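Local coordinates for protein sugar-binding transcriptional regulator, LacI family (Enterococcus faecalis, PDB 3CS3) that probably represses transcription by binding operator DNA, with a sugar-binding-like domain that likely senses a small-molecule effector, at residues 156-161 against 186-191; 208-213 against 224-229. All coordinates share one frame; numbering follows the deposited sequence.

How the interactions relate
From the N terminus, the chain leaves strand 151-155, turns into helix 160-170, runs through strand 179-183 and enters helix 186-196; interaction 1 closes this loop by laying 156-161 on the first turns of that helix. The chain then returns along strand 207-210, and interaction 2 closes a second, shorter loop round helix 216-220. The two loops follow in series and neither crosses the other. Asp186 ties them: its N lies 2.7 Å from Phe212 O, and its OD1 2.8 Å from Thr227 OG1, both probable hydrogen bonds. Interaction 1 links two helices; interaction 2 ties edge strand 207-210 of the parallel sheet to 227-229, edge strand of the mixed sheet.

Interaction 1: 156-161 against 186-191; sequences GDFTEP and DEMAIG
Glu160 and Met188 bring the two backbones closest, their CA atoms 4.6 Å apart, where the loop running into helix 160-170 lies against the first turns of helix 186-196. Two CA-H...O contacts stitch the main chains: Glu160 CA stands 3.4 Å from Glu187 O, and Gly191 CA 3.5 Å from Glu160 O, a close approach at a residue without a side chain. Met188 carries much of the packing. Its CG rests on Thr159 O and its SD receives a weak hydrogen bond from Phe158 N, 3.7 Å away. A bend at the last torsion (chi3 -54°) turns CE to meet Phe158 CD1 obliquely at the ring. Glu160 reaches further along the helix: with CG anti to the backbone N (chi1 179°) and the next bond extended, its chain passes Glu187 O and Gly191 N, and OE1 comes 3.4 Å from Ile190 CG2. The far oxygen, OE2, forms a salt bridge with Lys194 one turn further along the helix. Glu187 OE1 lies 3.2 Å from Phe158 O, but both are acceptors; a water that donates to OE1 and accepts from Glu160 N bridges the segments instead, and Asn185 ND2 supplies a donor to Phe158 O. Within the loop, Asp157 OD1 takes Thr159 N in an Asx turn and also accepts from Thr159 OG1; these two donors come from one face of the carboxylate, and Ser162 OG is a further partner, which fixes the turn on the way into the helix. The contact thus joins two strand-helix units, 151-155 with 160-170 and 179-183 with 186-196, in the parallel alpha/beta subdomain of a periplasmic binding protein-like fold, while the Phe158 ring reaches Tyr18 in the loop after strand 10-15.

Interaction 2: 208-213 against 224-229; sequences RIIGFD and RLATIA
Ile228 lies over one face of the Phe212 ring: its CB is 3.9 Å from the centroid, 12° off the normal, a CH-pi contact. With CG1 beside the backbone N (chi1 -54°) and CG2 beside the carbonyl carbon, the branches of Ile228 spread across the ring, CG1 at CD1 and CG2 at CE1 and CZ. Arg136 adds a cation-pi contact to Phe212. Further back along the chain, Leu225 approaches Ile209 obliquely, CD1 to CG2 at 3.8 Å, while Ile210 CG2 rests against Ala226 O. These two isoleucines serve different layers: Ile209 joins Leu225 against Ala189 of helix 186-196, and Ile210 faces helix 102-115. Past them, two hydrogen bonds pin 208-213 to 224-229. Gly211 N donates to Ala226 O at 2.8 Å and nearly straight; Asp213 N gives a second bond to Ile228 O, 2.9 Å long and in the carbonyl plane. Thr227 OG1, anti to its main-chain nitrogen (chi1 -172°), is 3.3 Å from Phe212 N at a poor angle; OG1 bonds Asp186 OD1 and Asn214 N, and Phe212 N is weakly bonded to the same Asp186 OD1. Asp213 OD1 bonds Tyr230 OH and a glycerol that probably came from the crystallisation liquor. The chemistry is therefore that of a buried, largely apolar contact crossed by two main-chain hydrogen bonds, with Ser266 OG taking Ile209 O and Ala226 N, and it holds Asp213 beside a polar site consistent with the effector pocket of LacI-family proteins.

Interaction 1: 156-161 against 186-191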
loop_
_atom_site.group_PDB
_atom_site.type_symbol
_atom_site.label_atom_id
_atom_site.label_comp_id
_atom_site.label_asym_id
_atom_site.label_seq_id
_atom_site.Cartn_x
_atom_site.Cartn_y
_atom_site.Cartn_z
ATOM N N GLY A 156 -9.519 -18.272 -1.156
ATOM C CA GLY A 156 -9.181 -16.929 -1.632
ATOM C C GLY A 156 -7.678 -16.848 -1.802
ATOM O O GLY A 156 -7.001 -17.876 -1.803
ATOM N N ASP A 157 -7.148 -15.637 -1.946
ATOM C CA ASP A 157 -5.710 -15.462 -2.185
ATOM C C ASP A 157 -5.092 -14.289 -1.419
ATOM O O ASP A 157 -4.043 -13.762 -1.816
ATOM C CB ASP A 157 -5.415 -15.359 -3.694
ATOM C CG ASP A 157 -6.253 -14.290 -4.397
ATOM O OD1 ASP A 157 -6.706 -13.334 -3.738
ATOM O OD2 ASP A 157 -6.449 -14.405 -5.626
ATOM N N PHE A 158 -5.763 -13.898 -0.332
ATOM C CA PHE A 158 -5.412 -12.755 0.535
ATOM C C PHE A 158 -5.714 -11.371 -0.060
ATOM O O PHE A 158 -5.605 -10.359 0.633
ATOM C CB PHE A 158 -3.961 -12.826 1.055
ATOM C CG PHE A 158 -3.759 -13.780 2.205
ATOM C CD1 PHE A 158 -4.738 -13.944 3.190
ATOM C CD2 PHE A 158 -2.563 -14.482 2.330
ATOM C CE1 PHE A 158 -4.536 -14.822 4.264
ATOM C CE2 PHE A 158 -2.353 -15.360 3.397
ATOM C CZ PHE A 158 -3.342 -15.526 4.367
ATOM N N THR A 159 -6.107 -11.327 -1.331
ATOM C CA THR A 159 -6.391 -10.062 -1.993
ATOM C C THR A 159 -7.872 -9.752 -1.921
ATOM O O THR A 159 -8.692 -10.657 -1.789
ATOM C CB THR A 159 -5.947 -10.046 -3.477
ATOM O OG1 THR A 159 -6.878 -10.795 -4.269
ATOM C CG2 THR A 159 -4.540 -10.620 -3.648
ATOM N N GLU A 160 -8.195 -8.467 -2.027
ATOM C CA GLU A 160 -9.573 -7.966 -2.000
ATOM C C GLU A 160 -10.525 -8.500 -3.107
ATOM O O GLU A 160 -11.682 -8.813 -2.796
ATOM C CB GLU A 160 -9.561 -6.428 -1.930
ATOM C CG GLU A 160 -10.917 -5.746 -1.920
ATOM C CD GLU A 160 -10.811 -4.235 -1.840
ATOM O OE1 GLU A 160 -10.100 -3.726 -0.946
ATOM O OE2 GLU A 160 -11.449 -3.554 -2.670
ATOM N N PRO A 161 -10.063 -8.596 -4.387
ATOM C CA PRO A 161 -10.899 -9.250 -5.418
ATOM C C PRO A 161 -11.427 -10.657 -5.091
ATOM O O PRO A 161 -12.544 -10.987 -5.492
ATOM C CB PRO A 161 -9.966 -9.319 -6.633
ATOM C CG PRO A 161 -9.047 -8.180 -6.457
ATOM C CD PRO A 161 -8.819 -8.064 -4.983
ATOM N N ASP A 186 -8.040 -8.913 6.545
ATOM C CA ASP A 186 -8.896 -7.728 6.449
ATOM C C ASP A 186 -9.220 -7.324 5.014
ATOM O O ASP A 186 -10.298 -6.814 4.749
ATOM C CB ASP A 186 -8.250 -6.538 7.168
ATOM C CG ASP A 186 -8.625 -6.457 8.648
ATOM O OD1 ASP A 186 -9.093 -7.461 9.232
ATOM O OD2 ASP A 186 -8.449 -5.369 9.234
ATOM N N GLU A 187 -8.287 -7.553 4.099
ATOM C CA GLU A 187 -8.493 -7.209 2.693
ATOM C C GLU A 187 -9.575 -8.035 2.026
ATOM O O GLU A 187 -10.379 -7.488 1.268
ATOM C CB GLU A 187 -7.201 -7.351 1.910
ATOM C CG GLU A 187 -6.133 -6.391 2.345
ATOM C CD GLU A 187 -4.774 -6.911 2.000
ATOM O OE1 GLU A 187 -4.594 -7.324 0.833
ATOM O OE2 GLU A 187 -3.908 -6.926 2.899
ATOM N N MET A 188 -9.590 -9.343 2.302
ATOM C CA MET A 188 -10.669 -10.216 1.832
ATOM C C MET A 188 -11.998 -9.808 2.479
ATOM O O MET A 188 -13.034 -9.824 1.823
ATOM C CB MET A 188 -10.354 -11.705 2.074
ATOM C CG MET A 188 -9.354 -12.311 1.077
ATOM S SD MET A 188 -9.098 -14.101 1.155
ATOM C CE MET A 188 -8.672 -14.279 2.888
ATOM N N ALA A 189 -11.951 -9.406 3.749
ATOM C CA ALA A 189 -13.129 -8.891 4.453
ATOM C C ALA A 189 -13.663 -7.598 3.839
ATOM O O ALA A 189 -14.876 -7.427 3.743
ATOM C CB ALA A 189 -12.832 -8.692 5.938
ATOM N N ILE A 190 -12.763 -6.702 3.422
ATOM C CA ILE A 190 -13.150 -5.459 2.736
ATOM C C ILE A 190 -13.814 -5.765 1.390
ATOM O O ILE A 190 -14.794 -5.119 1.016
ATOM C CB ILE A 190 -11.955 -4.463 2.581
ATOM C CG1 ILE A 190 -11.484 -3.943 3.950
ATOM C CG2 ILE A 190 -12.302 -3.284 1.645
ATOM C CD1 ILE A 190 -12.550 -3.235 4.792
ATOM N N GLY A 191 -13.291 -6.771 0.690
ATOM C CA GLY A 191 -13.932 -7.324 -0.508
ATOM C C GLY A 191 -15.355 -7.803 -0.269
ATOM O O GLY A 191 -16.218 -7.624 -1.125
HETATM O O HOH W 1 -5.613 -6.760 -2.204
#

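Interaction 2: 208-213 against 224-229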
loop_
_atom_site.group_PDB
_atom_site.type_symbol
_atom_site.label_atom_id
_atom_site.label_comp_id
_atom_site.label_asym_id
_atom_site.label_seq_id
_atom_site.Cartn_x
_atom_site.Cartn_y
_atom_site.Cartn_z
ATOM N N ARG A 208 -22.295 -11.537 9.428
ATOM C CA ARG A 208 -21.375 -11.203 10.509
ATOM C C ARG A 208 -19.956 -11.641 10.157
ATOM O O ARG A 208 -19.739 -12.783 9.747
ATOM C CB ARG A 208 -21.829 -11.849 11.817
ATOM C CG ARG A 208 -23.258 -11.523 12.219
ATOM C CD ARG A 208 -23.586 -12.075 13.605
ATOM N NE ARG A 208 -23.742 -13.530 13.614
ATOM C CZ ARG A 208 -24.093 -14.245 14.681
ATOM N NH1 ARG A 208 -24.330 -13.649 15.841
ATOM N NH2 ARG A 208 -24.207 -15.562 14.589
ATOM N N ILE A 209 -18.994 -10.732 10.314
ATOM C CA ILE A 209 -17.628 -10.974 9.849
ATOM C C ILE A 209 -16.544 -10.639 10.883
ATOM O O ILE A 209 -16.672 -9.688 11.649
ATOM C CB ILE A 209 -17.372 -10.281 8.464
ATOM C CG1 ILE A 209 -16.075 -10.776 7.809
ATOM C CG2 ILE A 209 -17.402 -8.762 8.582
ATOM C CD1 ILE A 209 -16.095 -10.716 6.289
ATOM N N ILE A 210 -15.507 -11.476 10.939
ATOM C CA ILE A 210 -14.270 -11.164 11.665
ATOM C C ILE A 210 -13.089 -11.341 10.711
ATOM O O ILE A 210 -13.001 -12.348 10.005
ATOM C CB ILE A 210 -14.070 -12.034 12.936
ATOM C CG1 ILE A 210 -15.261 -11.890 13.887
ATOM C CG2 ILE A 210 -12.776 -11.639 13.672
ATOM C CD1 ILE A 210 -15.133 -12.669 15.182
ATOM N N GLY A 211 -12.203 -10.345 10.674
ATOM C CA GLY A 211 -11.004 -10.393 9.841
ATOM C C GLY A 211 -9.736 -10.667 10.637
ATOM O O GLY A 211 -9.783 -11.231 11.730
ATOM N N PHE A 212 -8.604 -10.247 10.079
ATOM C CA PHE A 212 -7.276 -10.506 10.631
ATOM C C PHE A 212 -6.384 -9.464 9.970
ATOM O O PHE A 212 -6.539 -9.217 8.771
ATOM C CB PHE A 212 -6.825 -11.914 10.216
ATOM C CG PHE A 212 -5.806 -12.562 11.134
ATOM C CD1 PHE A 212 -6.139 -13.711 11.853
ATOM C CD2 PHE A 212 -4.506 -12.063 11.245
ATOM C CE1 PHE A 212 -5.199 -14.341 12.694
ATOM C CE2 PHE A 212 -3.559 -12.680 12.087
ATOM C CZ PHE A 212 -3.909 -13.823 12.807
ATOM N N ASP A 213 -5.495 -8.848 10.759
ATOM C CA ASP A 213 -4.472 -7.836 10.339
ATOM C C ASP A 213 -4.628 -6.452 10.956
ATOM O O ASP A 213 -3.632 -5.755 11.133
ATOM C CB ASP A 213 -4.285 -7.683 8.814
ATOM C CG ASP A 213 -3.573 -8.865 8.188
ATOM O OD1 ASP A 213 -3.007 -9.689 8.934
ATOM O OD2 ASP A 213 -3.607 -8.978 6.947
ATOM N N ARG A 224 -17.485 -0.916 12.000
ATOM C CA ARG A 224 -16.066 -1.225 12.254
ATOM C C ARG A 224 -15.791 -2.726 12.168
ATOM O O ARG A 224 -16.477 -3.540 12.796
ATOM C CB ARG A 224 -15.606 -0.617 13.599
ATOM C CG ARG A 224 -14.615 -1.436 14.431
ATOM C CD ARG A 224 -13.201 -0.886 14.472
ATOM N NE ARG A 224 -12.267 -1.671 13.663
ATOM C CZ ARG A 224 -10.963 -1.798 13.915
ATOM N NH1 ARG A 224 -10.411 -1.207 14.968
ATOM N NH2 ARG A 224 -10.202 -2.519 13.106
ATOM N N LEU A 225 -14.807 -3.079 11.348
ATOM C CA LEU A 225 -14.458 -4.473 11.112
ATOM C C LEU A 225 -13.744 -5.072 12.319
ATOM O O LEU A 225 -12.615 -4.684 12.641
ATOM C CB LEU A 225 -13.609 -4.615 9.845
ATOM C CG LEU A 225 -13.019 -5.994 9.510
ATOM C CD1 LEU A 225 -14.102 -7.041 9.272
ATOM C CD2 LEU A 225 -12.113 -5.888 8.302
ATOM N N ALA A 226 -14.431 -5.999 12.987
ATOM C CA ALA A 226 -13.853 -6.810 14.064
ATOM C C ALA A 226 -12.712 -7.637 13.483
ATOM O O ALA A 226 -12.821 -8.174 12.372
ATOM C CB ALA A 226 -14.913 -7.712 14.673
ATOM N N THR A 227 -11.608 -7.720 14.217
ATOM C CA THR A 227 -10.360 -8.184 13.618
ATOM C C THR A 227 -9.351 -8.654 14.650
ATOM O O THR A 227 -9.534 -8.457 15.851
ATOM C CB THR A 227 -9.713 -7.062 12.737
ATOM O OG1 THR A 227 -8.594 -7.590 12.016
ATOM C CG2 THR A 227 -9.268 -5.869 13.599
ATOM N N ILE A 228 -8.286 -9.280 14.158
ATOM C CA ILE A 228 -7.168 -9.706 14.992
ATOM C C ILE A 228 -5.980 -8.774 14.744
ATOM O O ILE A 228 -5.498 -8.642 13.622
ATOM C CB ILE A 228 -6.775 -11.171 14.711
ATOM C CG1 ILE A 228 -7.990 -12.118 14.845
ATOM C CG2 ILE A 228 -5.627 -11.589 15.603
ATOM C CD1 ILE A 228 -8.547 -12.280 16.266
ATOM N N ALA A 229 -5.532 -8.125 15.810
ATOM C CA ALA A 229 -4.508 -7.102 15.737
ATOM C C ALA A 229 -3.187 -7.589 16.277
ATOM O O ALA A 229 -3.143 -8.417 17.177
ATOM C CB ALA A 229 -4.941 -5.884 16.506
#